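Local coordinates for protein mannuronan C5-epimerase (Pseudomonas syringae pv. tomato, PDB 4NK6) that epimerises beta-D-mannuronate to alpha-L-guluronate in the alginate polymer and helps to shield the new chain from degradation on its way through the periplasm, at residues V29-S34 with G279-E284; V331-I336 with L353-R358; I296-E301 with V320-N325; M244-Y249 with N266-I271. One frame throughout, in Å; residues are numbered along the deposited sequence.

Contact 1: residues V29-S34 with G279-E284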
loop_
_atom_site.group_PDB
_atom_site.type_symbol
_atom_site.label_atom_id
_atom_site.label_comp_id
_atom_site.label_asym_id
_atom_site.label_seq_id
_atom_site.Cartn_x
_atom_site.Cartn_y
_atom_site.Cartn_z
ATOM N N VAL A 29 9.435 -20.730 -5.991
ATOM C CA VAL A 29 8.043 -21.155 -6.007
ATOM C C VAL A 29 7.184 -19.982 -5.566
ATOM O O VAL A 29 7.262 -19.526 -4.425
ATOM C CB VAL A 29 7.814 -22.350 -5.071
ATOM C CG1 VAL A 29 6.333 -22.704 -5.010
ATOM C CG2 VAL A 29 8.636 -23.542 -5.533
ATOM N N LEU A 30 6.379 -19.472 -6.486
ATOM C CA LEU A 30 5.608 -18.269 -6.217
ATOM C C LEU A 30 4.163 -18.655 -5.937
ATOM O O LEU A 30 3.664 -19.616 -6.508
ATOM C CB LEU A 30 5.702 -17.309 -7.404
ATOM C CG LEU A 30 7.118 -16.822 -7.721
ATOM C CD1 LEU A 30 7.129 -16.061 -9.025
ATOM C CD2 LEU A 30 7.650 -15.956 -6.584
ATOM N N PRO A 31 3.499 -17.914 -5.034
ATOM C CA PRO A 31 2.111 -18.199 -4.666
ATOM C C PRO A 31 1.213 -18.226 -5.894
ATOM O O PRO A 31 1.395 -17.426 -6.817
ATOM C CB PRO A 31 1.731 -17.007 -3.777
ATOM C CG PRO A 31 3.025 -16.511 -3.238
ATOM C CD PRO A 31 4.042 -16.754 -4.306
ATOM N N ASP A 32 0.260 -19.148 -5.895
ATOM C CA ASP A 32 -0.736 -19.246 -6.946
ATOM C C ASP A 32 -1.695 -18.061 -6.807
ATOM O O ASP A 32 -2.128 -17.748 -5.707
ATOM C CB ASP A 32 -1.463 -20.591 -6.810
ATOM C CG ASP A 32 -2.626 -20.731 -7.757
ATOM O OD1 ASP A 32 -2.602 -20.113 -8.840
ATOM O OD2 ASP A 32 -3.572 -21.469 -7.414
ATOM N N LEU A 33 -1.998 -17.390 -7.915
ATOM C CA LEU A 33 -2.852 -16.200 -7.883
ATOM C C LEU A 33 -4.258 -16.481 -8.410
ATOM O O LEU A 33 -5.134 -15.609 -8.369
ATOM C CB LEU A 33 -2.231 -15.076 -8.715
ATOM C CG LEU A 33 -0.809 -14.636 -8.367
ATOM C CD1 LEU A 33 -0.324 -13.600 -9.372
ATOM C CD2 LEU A 33 -0.756 -14.085 -6.953
ATOM N N SER A 34 -4.464 -17.697 -8.906
ATOM C CA SER A 34 -5.670 -18.037 -9.658
ATOM C C SER A 34 -6.975 -17.939 -8.865
ATOM O O SER A 34 -8.045 -17.777 -9.452
ATOM C CB SER A 34 -5.537 -19.427 -10.289
ATOM O OG SER A 34 -5.560 -20.439 -9.301
ATOM N N GLY A 279 4.060 -11.962 4.675
ATOM C CA GLY A 279 3.295 -12.890 3.859
ATOM C C GLY A 279 2.530 -12.153 2.779
ATOM O O GLY A 279 1.586 -12.676 2.209
ATOM N N LEU A 280 2.933 -10.924 2.491
ATOM C CA LEU A 280 2.204 -10.132 1.515
ATOM C C LEU A 280 2.461 -10.650 0.103
ATOM O O LEU A 280 3.552 -11.134 -0.206
ATOM C CB LEU A 280 2.587 -8.656 1.623
ATOM C CG LEU A 280 2.572 -8.036 3.024
ATOM C CD1 LEU A 280 2.902 -6.571 2.912
ATOM C CD2 LEU A 280 1.227 -8.218 3.723
ATOM N N ILE A 281 1.439 -10.548 -0.740
ATOM C CA ILE A 281 1.516 -10.955 -2.134
ATOM C C ILE A 281 1.215 -9.741 -3.003
ATOM O O ILE A 281 0.068 -9.302 -3.124
ATOM C CB ILE A 281 0.531 -12.108 -2.447
ATOM C CG1 ILE A 281 0.931 -13.373 -1.685
ATOM C CG2 ILE A 281 0.480 -12.391 -3.954
ATOM C CD1 ILE A 281 -0.128 -14.501 -1.721
ATOM N N ILE A 282 2.262 -9.177 -3.582
ATOM C CA ILE A 282 2.127 -7.995 -4.410
ATOM C C ILE A 282 2.495 -8.381 -5.831
ATOM O O ILE A 282 3.677 -8.517 -6.147
ATOM C CB ILE A 282 3.051 -6.888 -3.891
ATOM C CG1 ILE A 282 2.673 -6.543 -2.443
ATOM C CG2 ILE A 282 2.950 -5.647 -4.770
ATOM C CD1 ILE A 282 3.717 -5.720 -1.712
ATOM N N ALA A 283 1.488 -8.565 -6.687
ATOM C CA ALA A 283 1.713 -9.182 -7.997
ATOM C C ALA A 283 0.888 -8.598 -9.153
ATOM O O ALA A 283 -0.267 -8.207 -8.974
ATOM C CB ALA A 283 1.472 -10.682 -7.905
ATOM N N GLU A 284 1.487 -8.571 -10.342
ATOM C CA GLU A 284 0.781 -8.179 -11.567
ATOM C C GLU A 284 0.119 -6.809 -11.489
ATOM O O GLU A 284 -0.906 -6.570 -12.134
ATOM C CB GLU A 284 -0.231 -9.261 -11.982
ATOM C CG GLU A 284 0.458 -10.578 -12.291
ATOM C CD GLU A 284 -0.480 -11.656 -12.801
ATOM O OE1 GLU A 284 -1.704 -11.414 -12.916
ATOM O OE2 GLU A 284 0.027 -12.760 -13.082
#

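Contact 2: residues V331-I336 with L353-R358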
loop_
_atom_site.group_PDB
_atom_site.type_symbol
_atom_site.label_atom_id
_atom_site.label_comp_id
_atom_site.label_asym_id
_atom_site.label_seq_id
_atom_site.Cartn_x
_atom_site.Cartn_y
_atom_site.Cartn_z
ATOM N N VAL A 331 11.691 -11.063 -4.762
ATOM C CA VAL A 331 11.376 -10.050 -5.753
ATOM C C VAL A 331 11.679 -10.663 -7.124
ATOM O O VAL A 331 12.843 -10.873 -7.463
ATOM C CB VAL A 331 12.226 -8.788 -5.496
ATOM C CG1 VAL A 331 11.938 -7.718 -6.531
ATOM C CG2 VAL A 331 11.932 -8.254 -4.098
ATOM N N ALA A 332 10.638 -10.979 -7.896
ATOM C CA ALA A 332 10.818 -11.826 -9.082
ATOM C C ALA A 332 10.048 -11.390 -10.332
ATOM O O ALA A 332 8.880 -11.012 -10.259
ATOM C CB ALA A 332 10.488 -13.274 -8.748
ATOM N N TYR A 333 10.716 -11.465 -11.479
ATOM C CA TYR A 333 10.074 -11.278 -12.782
ATOM C C TYR A 333 9.342 -9.940 -12.932
ATOM O O TYR A 333 8.337 -9.855 -13.637
ATOM C CB TYR A 333 9.098 -12.424 -13.072
ATOM C CG TYR A 333 9.659 -13.812 -12.847
ATOM C CD1 TYR A 333 10.677 -14.317 -13.655
ATOM C CD2 TYR A 333 9.155 -14.629 -11.846
ATOM C CE1 TYR A 333 11.186 -15.590 -13.457
ATOM C CE2 TYR A 333 9.656 -15.906 -11.643
ATOM C CZ TYR A 333 10.669 -16.381 -12.448
ATOM O OH TYR A 333 11.158 -17.657 -12.244
ATOM N N ASN A 334 9.833 -8.903 -12.263
ATOM C CA ASN A 334 9.229 -7.585 -12.398
ATOM C C ASN A 334 9.831 -6.827 -13.572
ATOM O O ASN A 334 11.009 -6.992 -13.886
ATOM C CB ASN A 334 9.405 -6.777 -11.113
ATOM C CG ASN A 334 8.730 -7.425 -9.924
ATOM O OD1 ASN A 334 7.504 -7.419 -9.821
ATOM N ND2 ASN A 334 9.529 -7.963 -9.000
ATOM N N GLU A 335 9.014 -6.020 -14.239
ATOM C CA GLU A 335 9.507 -5.131 -15.279
ATOM C C GLU A 335 9.648 -3.785 -14.598
ATOM O O GLU A 335 8.656 -3.190 -14.180
ATOM C CB GLU A 335 8.507 -5.033 -16.434
ATOM C CG GLU A 335 7.839 -6.344 -16.803
ATOM C CD GLU A 335 8.619 -7.147 -17.829
ATOM O OE1 GLU A 335 9.781 -6.786 -18.126
ATOM O OE2 GLU A 335 8.059 -8.138 -18.351
ATOM N N ILE A 336 10.883 -3.322 -14.442
ATOM C CA ILE A 336 11.150 -2.129 -13.644
ATOM C C ILE A 336 11.977 -1.155 -14.464
ATOM O O ILE A 336 13.162 -1.377 -14.690
ATOM C CB ILE A 336 11.914 -2.504 -12.355
ATOM C CG1 ILE A 336 11.093 -3.514 -11.549
ATOM C CG2 ILE A 336 12.195 -1.258 -11.522
ATOM C CD1 ILE A 336 11.853 -4.177 -10.404
ATOM N N LEU A 353 15.957 -12.389 -2.010
ATOM C CA LEU A 353 16.224 -12.954 -3.324
ATOM C C LEU A 353 15.626 -12.071 -4.415
ATOM O O LEU A 353 14.436 -11.752 -4.382
ATOM C CB LEU A 353 15.645 -14.378 -3.419
ATOM C CG LEU A 353 15.667 -15.054 -4.796
ATOM C CD1 LEU A 353 17.100 -15.249 -5.315
ATOM C CD2 LEU A 353 14.904 -16.392 -4.795
ATOM N N LEU A 354 16.461 -11.664 -5.368
ATOM C CA LEU A 354 16.002 -10.983 -6.573
ATOM C C LEU A 354 16.211 -11.936 -7.746
ATOM O O LEU A 354 17.350 -12.257 -8.089
ATOM C CB LEU A 354 16.772 -9.672 -6.793
ATOM C CG LEU A 354 16.297 -8.413 -6.051
ATOM C CD1 LEU A 354 16.178 -8.627 -4.544
ATOM C CD2 LEU A 354 17.203 -7.223 -6.347
ATOM N N TRP A 355 15.113 -12.405 -8.337
ATOM C CA TRP A 355 15.172 -13.408 -9.403
ATOM C C TRP A 355 14.499 -12.963 -10.695
ATOM O O TRP A 355 13.291 -12.728 -10.719
ATOM C CB TRP A 355 14.504 -14.715 -8.962
ATOM C CG TRP A 355 14.718 -15.832 -9.949
ATOM C CD1 TRP A 355 14.179 -15.942 -11.208
ATOM C CD2 TRP A 355 15.538 -16.996 -9.766
ATOM N NE1 TRP A 355 14.616 -17.096 -11.812
ATOM C CE2 TRP A 355 15.448 -17.762 -10.949
ATOM C CE3 TRP A 355 16.326 -17.471 -8.713
ATOM C CZ2 TRP A 355 16.129 -18.973 -11.109
ATOM C CZ3 TRP A 355 17.001 -18.673 -8.876
ATOM C CH2 TRP A 355 16.898 -19.407 -10.063
ATOM N N GLY A 356 15.276 -12.891 -11.773
ATOM C CA GLY A 356 14.718 -12.737 -13.108
ATOM C C GLY A 356 13.989 -11.434 -13.384
ATOM O O GLY A 356 13.079 -11.384 -14.214
ATOM N N ASN A 357 14.385 -10.373 -12.689
ATOM C CA ASN A 357 13.817 -9.057 -12.937
ATOM C C ASN A 357 14.458 -8.436 -14.155
ATOM O O ASN A 357 15.639 -8.633 -14.408
ATOM C CB ASN A 357 14.040 -8.140 -11.742
ATOM C CG ASN A 357 13.386 -8.661 -10.496
ATOM O OD1 ASN A 357 12.173 -8.557 -10.339
ATOM N ND2 ASN A 357 14.185 -9.236 -9.598
ATOM N N ARG A 358 13.673 -7.678 -14.903
ATOM C CA ARG A 358 14.192 -6.949 -16.041
ATOM C C ARG A 358 14.198 -5.470 -15.688
ATOM O O ARG A 358 13.156 -4.816 -15.657
ATOM C CB ARG A 358 13.354 -7.249 -17.284
ATOM C CG ARG A 358 13.552 -8.683 -17.789
ATOM C CD ARG A 358 12.663 -8.994 -18.977
ATOM N NE ARG A 358 11.290 -9.205 -18.556
ATOM C CZ ARG A 358 10.807 -10.383 -18.180
ATOM N NH1 ARG A 358 11.596 -11.450 -18.182
ATOM N NH2 ARG A 358 9.540 -10.495 -17.819
#

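Contact 3: residues I296-E301 with V320-N325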
loop_
_atom_site.group_PDB
_atom_site.type_symbol
_atom_site.label_atom_id
_atom_site.label_comp_id
_atom_site.label_asym_id
_atom_site.label_seq_id
_atom_site.Cartn_x
_atom_site.Cartn_y
_atom_site.Cartn_z
ATOM N N ILE A 296 6.957 1.159 -5.562
ATOM C CA ILE A 296 6.670 0.126 -4.579
ATOM C C ILE A 296 7.762 0.136 -3.524
ATOM O O ILE A 296 8.947 0.086 -3.848
ATOM C CB ILE A 296 6.615 -1.275 -5.242
ATOM C CG1 ILE A 296 5.525 -1.333 -6.324
ATOM C CG2 ILE A 296 6.406 -2.359 -4.200
ATOM C CD1 ILE A 296 5.425 -2.704 -7.013
ATOM N N ILE A 297 7.375 0.223 -2.257
ATOM C CA ILE A 297 8.363 0.184 -1.181
ATOM C C ILE A 297 7.818 -0.592 0.011
ATOM O O ILE A 297 6.721 -0.326 0.476
ATOM C CB ILE A 297 8.842 1.618 -0.737
ATOM C CG1 ILE A 297 9.705 1.530 0.531
ATOM C CG2 ILE A 297 7.645 2.563 -0.499
ATOM C CD1 ILE A 297 10.380 2.874 0.981
ATOM N N ILE A 298 8.569 -1.576 0.486
ATOM C CA ILE A 298 8.239 -2.199 1.758
ATOM C C ILE A 298 9.290 -1.751 2.768
ATOM O O ILE A 298 10.483 -1.715 2.459
ATOM C CB ILE A 298 8.149 -3.731 1.657
ATOM C CG1 ILE A 298 9.520 -4.357 1.366
ATOM C CG2 ILE A 298 7.145 -4.133 0.565
ATOM C CD1 ILE A 298 9.461 -5.877 1.212
ATOM N N SER A 299 8.845 -1.367 3.962
ATOM C CA SER A 299 9.747 -0.736 4.911
ATOM C C SER A 299 9.484 -1.147 6.347
ATOM O O SER A 299 8.336 -1.174 6.808
ATOM C CB SER A 299 9.671 0.790 4.783
ATOM O OG SER A 299 10.510 1.414 5.734
ATOM N N ARG A 300 10.572 -1.462 7.037
ATOM C CA ARG A 300 10.587 -1.795 8.463
ATOM C C ARG A 300 10.060 -3.182 8.775
ATOM O O ARG A 300 8.916 -3.354 9.214
ATOM C CB ARG A 300 9.935 -0.724 9.356
ATOM C CG ARG A 300 10.244 -0.958 10.845
ATOM C CD ARG A 300 9.785 0.177 11.754
ATOM N NE ARG A 300 10.594 1.381 11.595
ATOM C CZ ARG A 300 10.146 2.527 11.086
ATOM N NH1 ARG A 300 8.879 2.637 10.699
ATOM N NH2 ARG A 300 10.963 3.572 10.989
ATOM N N GLU A 301 10.931 -4.159 8.559
ATOM C CA GLU A 301 10.632 -5.568 8.791
ATOM C C GLU A 301 9.388 -6.051 8.077
ATOM O O GLU A 301 8.575 -6.776 8.643
ATOM C CB GLU A 301 10.545 -5.871 10.288
ATOM C CG GLU A 301 11.759 -5.384 11.060
ATOM C CD GLU A 301 11.821 -5.997 12.435
ATOM O OE1 GLU A 301 11.315 -5.371 13.385
ATOM O OE2 GLU A 301 12.356 -7.118 12.554
ATOM N N VAL A 320 11.248 -0.083 -7.156
ATOM C CA VAL A 320 10.965 -0.998 -6.052
ATOM C C VAL A 320 12.028 -0.856 -4.954
ATOM O O VAL A 320 13.225 -0.908 -5.238
ATOM C CB VAL A 320 10.952 -2.474 -6.522
ATOM C CG1 VAL A 320 10.806 -3.409 -5.335
ATOM C CG2 VAL A 320 9.810 -2.717 -7.530
ATOM N N VAL A 321 11.590 -0.675 -3.711
ATOM C CA VAL A 321 12.508 -0.505 -2.587
ATOM C C VAL A 321 12.220 -1.506 -1.469
ATOM O O VAL A 321 11.062 -1.735 -1.136
ATOM C CB VAL A 321 12.428 0.946 -2.016
ATOM C CG1 VAL A 321 13.289 1.100 -0.772
ATOM C CG2 VAL A 321 12.847 1.950 -3.071
ATOM N N LEU A 322 13.276 -2.117 -0.920
ATOM C CA LEU A 322 13.191 -2.901 0.321
ATOM C C LEU A 322 13.992 -2.147 1.381
ATOM O O LEU A 322 15.196 -1.952 1.220
ATOM C CB LEU A 322 13.784 -4.302 0.140
ATOM C CG LEU A 322 12.952 -5.390 -0.559
ATOM C CD1 LEU A 322 12.436 -4.950 -1.907
ATOM C CD2 LEU A 322 13.763 -6.678 -0.699
ATOM N N ASP A 323 13.328 -1.723 2.455
ATOM C CA ASP A 323 13.919 -0.764 3.391
ATOM C C ASP A 323 13.851 -1.244 4.842
ATOM O O ASP A 323 12.919 -1.965 5.227
ATOM C CB ASP A 323 13.193 0.582 3.254
ATOM C CG ASP A 323 13.729 1.655 4.203
ATOM O OD1 ASP A 323 14.950 1.894 4.220
ATOM O OD2 ASP A 323 12.921 2.262 4.932
ATOM N N ARG A 324 14.838 -0.841 5.638
ATOM C CA ARG A 324 14.799 -1.016 7.096
ATOM C C ARG A 324 14.557 -2.455 7.556
ATOM O O ARG A 324 13.522 -2.766 8.159
ATOM C CB ARG A 324 13.769 -0.066 7.726
ATOM C CG ARG A 324 14.240 1.392 7.794
ATOM C CD ARG A 324 13.162 2.356 8.298
ATOM N NE ARG A 324 13.731 3.651 8.688
ATOM C CZ ARG A 324 14.084 4.606 7.827
ATOM N NH1 ARG A 324 13.929 4.419 6.521
ATOM N NH2 ARG A 324 14.593 5.751 8.272
ATOM N N ASN A 325 15.516 -3.326 7.262
ATOM C CA ASN A 325 15.516 -4.685 7.793
ATOM C C ASN A 325 14.291 -5.500 7.353
ATOM O O ASN A 325 13.730 -6.286 8.126
ATOM C CB ASN A 325 15.669 -4.651 9.325
ATOM C CG ASN A 325 16.100 -5.984 9.901
ATOM O OD1 ASN A 325 16.707 -6.804 9.208
ATOM N ND2 ASN A 325 15.790 -6.208 11.182
#

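Contact 4: residues M244-Y249 with N266-I271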
loop_
_atom_site.group_PDB
_atom_site.type_symbol
_atom_site.label_atom_id
_atom_site.label_comp_id
_atom_site.label_asym_id
_atom_site.label_seq_id
_atom_site.Cartn_x
_atom_site.Cartn_y
_atom_site.Cartn_z
ATOM N N MET A 244 -3.756 9.415 -5.086
ATOM C CA MET A 244 -3.758 9.081 -3.667
ATOM C C MET A 244 -2.472 9.578 -3.018
ATOM O O MET A 244 -1.416 9.581 -3.652
ATOM C CB MET A 244 -3.833 7.562 -3.477
ATOM C CG MET A 244 -4.844 6.839 -4.399
ATOM S SD MET A 244 -6.544 6.812 -3.812
ATOM C CE MET A 244 -6.389 5.644 -2.456
ATOM N N TRP A 245 -2.547 9.968 -1.749
ATOM C CA TRP A 245 -1.327 10.349 -1.015
ATOM C C TRP A 245 -0.363 9.153 -0.945
ATOM O O TRP A 245 0.776 9.243 -1.415
ATOM C CB TRP A 245 -1.688 10.915 0.371
ATOM C CG TRP A 245 -0.517 11.297 1.233
ATOM C CD1 TRP A 245 -0.053 10.618 2.319
ATOM C CD2 TRP A 245 0.317 12.458 1.098
ATOM N NE1 TRP A 245 1.028 11.270 2.859
ATOM C CE2 TRP A 245 1.271 12.408 2.134
ATOM C CE3 TRP A 245 0.357 13.526 0.195
ATOM C CZ2 TRP A 245 2.263 13.383 2.292
ATOM C CZ3 TRP A 245 1.344 14.502 0.360
ATOM C CH2 TRP A 245 2.283 14.415 1.397
ATOM N N TYR A 246 -0.821 8.037 -0.373
ATOM C CA TYR A 246 -0.211 6.723 -0.613
ATOM C C TYR A 246 -1.279 5.881 -1.282
ATOM O O TYR A 246 -2.411 5.823 -0.800
ATOM C CB TYR A 246 0.183 5.983 0.675
ATOM C CG TYR A 246 1.208 6.639 1.593
ATOM C CD1 TYR A 246 1.812 7.855 1.283
ATOM C CD2 TYR A 246 1.560 6.023 2.784
ATOM C CE1 TYR A 246 2.754 8.438 2.160
ATOM C CE2 TYR A 246 2.478 6.590 3.652
ATOM C CZ TYR A 246 3.070 7.790 3.340
ATOM O OH TYR A 246 3.980 8.312 4.230
ATOM N N GLY A 247 -0.940 5.219 -2.382
ATOM C CA GLY A 247 -1.902 4.342 -3.025
ATOM C C GLY A 247 -2.348 3.214 -2.112
ATOM O O GLY A 247 -3.529 2.851 -2.086
ATOM N N PHE A 248 -1.402 2.647 -1.372
ATOM C CA PHE A 248 -1.702 1.579 -0.416
ATOM C C PHE A 248 -0.729 1.660 0.753
ATOM O O PHE A 248 0.459 1.897 0.561
ATOM C CB PHE A 248 -1.590 0.198 -1.071
ATOM C CG PHE A 248 -1.719 -0.969 -0.090
ATOM C CD1 PHE A 248 -0.600 -1.491 0.559
ATOM C CD2 PHE A 248 -2.954 -1.542 0.172
ATOM C CE1 PHE A 248 -0.708 -2.552 1.454
ATOM C CE2 PHE A 248 -3.073 -2.615 1.062
ATOM C CZ PHE A 248 -1.943 -3.122 1.704
ATOM N N TYR A 249 -1.236 1.457 1.962
ATOM C CA TYR A 249 -0.387 1.427 3.143
ATOM C C TYR A 249 -0.851 0.310 4.054
ATOM O O TYR A 249 -2.049 0.037 4.146
ATOM C CB TYR A 249 -0.477 2.767 3.895
ATOM C CG TYR A 249 0.165 2.759 5.272
ATOM C CD1 TYR A 249 1.521 3.028 5.431
ATOM C CD2 TYR A 249 -0.585 2.489 6.412
ATOM C CE1 TYR A 249 2.119 3.023 6.686
ATOM C CE2 TYR A 249 0.006 2.482 7.675
ATOM C CZ TYR A 249 1.355 2.753 7.801
ATOM O OH TYR A 249 1.946 2.745 9.045
ATOM N N ASN A 266 0.030 8.630 -8.225
ATOM C CA ASN A 266 -0.120 8.876 -6.794
ATOM C C ASN A 266 0.967 9.808 -6.289
ATOM O O ASN A 266 1.981 9.993 -6.957
ATOM C CB ASN A 266 -0.155 7.561 -6.033
ATOM C CG ASN A 266 -1.329 6.707 -6.462
ATOM O OD1 ASN A 266 -2.479 7.089 -6.260
ATOM N ND2 ASN A 266 -1.050 5.576 -7.099
ATOM N N ILE A 267 0.758 10.410 -5.122
ATOM C CA ILE A 267 1.614 11.514 -4.724
ATOM C C ILE A 267 2.958 11.059 -4.150
ATOM O O ILE A 267 4.011 11.359 -4.717
ATOM C CB ILE A 267 0.911 12.476 -3.729
ATOM C CG1 ILE A 267 -0.502 12.819 -4.214
ATOM C CG2 ILE A 267 1.770 13.720 -3.501
ATOM C CD1 ILE A 267 -0.582 13.392 -5.635
ATOM N N VAL A 268 2.934 10.356 -3.023
ATOM C CA VAL A 268 4.189 9.976 -2.383
ATOM C C VAL A 268 4.663 8.577 -2.786
ATOM O O VAL A 268 5.783 8.413 -3.258
ATOM C CB VAL A 268 4.133 10.093 -0.836
ATOM C CG1 VAL A 268 5.512 9.795 -0.242
ATOM C CG2 VAL A 268 3.686 11.494 -0.412
ATOM N N TYR A 269 3.817 7.573 -2.569
ATOM C CA TYR A 269 4.145 6.188 -2.897
ATOM C C TYR A 269 2.989 5.570 -3.662
ATOM O O TYR A 269 1.837 5.970 -3.474
ATOM C CB TYR A 269 4.333 5.353 -1.625
ATOM C CG TYR A 269 5.422 5.815 -0.673
ATOM C CD1 TYR A 269 6.733 5.971 -1.106
ATOM C CD2 TYR A 269 5.141 6.050 0.670
ATOM C CE1 TYR A 269 7.734 6.368 -0.237
ATOM C CE2 TYR A 269 6.135 6.452 1.546
ATOM C CZ TYR A 269 7.429 6.602 1.086
ATOM O OH TYR A 269 8.419 7.001 1.953
ATOM N N GLY A 270 3.287 4.579 -4.500
ATOM C CA GLY A 270 2.242 3.735 -5.057
ATOM C C GLY A 270 1.763 2.729 -4.024
ATOM O O GLY A 270 0.653 2.828 -3.526
ATOM N N ILE A 271 2.624 1.775 -3.686
ATOM C CA ILE A 271 2.296 0.708 -2.747
ATOM C C ILE A 271 3.346 0.714 -1.636
ATOM O O ILE A 271 4.533 0.540 -1.909
ATOM C CB ILE A 271 2.322 -0.678 -3.460
ATOM C CG1 ILE A 271 1.464 -0.655 -4.735
ATOM C CG2 ILE A 271 1.833 -1.779 -2.539
ATOM C CD1 ILE A 271 1.415 -2.005 -5.477
#

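Contact 1: residues V29-S34 with G279-E284
On the outer wall of the right-handed beta-helix, P31 and L33 of the N-terminal segment 29-34 lie against I281 and A283 of strand 281-288 and E284, where that strand is interrupted, an apolar seam made by side chains alone. Alternate residues of each segment face each other: P31 stands opposite I281 and L33 opposite A283. I281 reaches both partners with different branches. Its CD1 meets P31 CB at 3.7 Å, whereas its CG2 lies 3.7 Å from L33 CD2. That division follows from the first torsion of I281 (chi1 -66°), which sets CG1 beside the backbone N and CG2 beside the carbonyl carbon. L33 divides its methyls too: CD2 goes to I281, while CD1 rests on A283 CB at 3.7 Å and touches E284 OE2 at 3.8 Å. Between the two contacting residues D32 turns its side chain from the strand, and its OD1 accepts from S34 N (3.1 Å) in an Asx turn. I282, by contrast, faces the interior of the coil, toward I271 and P273. The N-terminal segment also spans the next rungs, since P31 touches F306 and L33 touches F308 of strand 306-308 and L30 reaches I330 and Y333 of strand 330-337.

Contact 2: residues V331-I336 with L353-R358
N334 and N357, equivalent positions on successive coils, lie side by side with their amide planes only 6° apart, and between them they satisfy several polar atoms at this bend. N357 OD1 takes two bonds, from N334 N and from N334 ND2, both 3.0 Å long; the ND2 donor lies in the carbonyl plane, the backbone donor tilted from it. Both asparagines set CG beside the backbone N at nearly the same chi1 (-61° in N357), which keeps the amides in line and lets N357 ND2 meet V331 O at 3.0 Å, from above the carbonyl plane, so that this oxygen holds a second donor besides W355 N. N334 OD1 accepts from N310 N and its ND2 also gives to I307 O, while N357 ND2 also donates to N380 OD1. Backbone bonds of parallel pairing flank the bend, V331 N to L353 O before it and I336 N to R358 O after it, while Y333 N gives to W355 O and R358 N to N334 O within it. At the outer surface R358 grips E335 side-on in a salt bridge, NE to OE1 at 2.9 Å and NH2 to OE2 at 2.8 Å. The oxygens lie near the guanidinium plane, but the two planes are turned by 48°, so both nitrogens approach from above the carboxylate. Y333 adds an oblique aromatic contact with W355, CZ to CD1 3.7 Å. Like residues on neighbouring rungs, with side-chain amides bonding to one another and to main-chain atoms at a turn, form an asparagine ladder, a hallmark of right-handed parallel beta-helices.

Contact 3: residues I296-E301 with V320-N325
Two neighbouring rungs of a parallel beta-helix sheet meet here, strands 296-299 and 320-323, their axes 4.5 Å apart and only 6° from parallel. The four residues of each strand pair in register, so side chains of similar character, such as I297 with V321, stack in files. Backbone bonds alternate between the strands, V321 N to I296 O, I298 N to V321 O and D323 N to I298 O. On one face I297 and V321 run side by side, CG1 of the isoleucine 3.8 Å from CB of the valine. On the other, I298 CD1 lies 3.9 Å from L322 CG; chi1 of 67° wedges I298 CG1 between backbone N and carbonyl carbon and carries the chain across. S299 OG donates to D323 OD2 at 2.7 Å on the anti side of the carboxylate, while R324 NH1 takes the syn lone pair of the same oxygen in a salt bridge at 2.9 Å, in the guanidinium plane. One oxygen thus holds two donors on different sides, which would limit the carboxylate's rotation. R300 and R324 lie alongside each other, NH2 3.6 Å from NE; D407 OD2 forms salt bridges with both, offsetting their closeness, and R300 NH1 has a further salt bridge to D275. S299 lies close to H274, the inferred proton acceptor, placing this polar end by the probable active site, on stacked side-chain files such as right-handed beta-helices display.

Contact 4: residues M244-Y249 with N266-I271
M244 donates its backbone N to N266 OD1 at 2.9 Å, on a lone pair in the carbonyl plane, and its own carbonyl O receives I267 N at 2.8 Å. N266 thereby works as a bridge between coils through its side chain. V268 CG2 lies over one face of the W245 indole, 3.5 Å from the centroid of the six-membered ring and only 8° off the ring normal, a CH-pi contact. I267 CG2 adds a second touch at W245 CE3, and W245 O accepts from V268 N. Next, Y246 offers its ring face to the edge of Y269 in an edge-to-face pair, centroids 5.0 Å apart and planes at 60°; Y269 CD2 sits over the centre of the Y246 ring. Nearly equal chi1 values near -60° send the two tyrosines off in the same direction. At G247 the chain turns a corner, and its N donates to Y269 O at 3.1 Å, while the bond from F248 N to G270 O is weak. F248 CD1 then packs on I271 CG2 at 3.9 Å. On the preceding side, Y212 stacks on Y246 and meets Y249 edge-to-face, and F248 touches I216 of strand 215-217; on the following side, I271 lies against I282 and V287 of strand 281-288.

Contacts 2, 3 and 4 are rung-to-rung joins within one right-handed beta-helix, while contact 1 lays the N-terminal segment along its outside. Contact 4 leads into contact 3 through a probable hydrogen bond from I297 N to I271 O, 2.9 Å long, and through I297 CG2, which packs on Y269 CD1 at 3.6 Å. Across the interior, V320 CG2 of contact 3 meets I336 CD1 of contact 2 at 3.8 Å. Contact 1 reaches contact 2 by L30 CD1, 3.6 Å from Y333 CE2. Of the four, contacts 3 and 4 lie near H274, the inferred proton acceptor: its side chain is about 4 Å from that of S299 and about 6 Å from that of Y269.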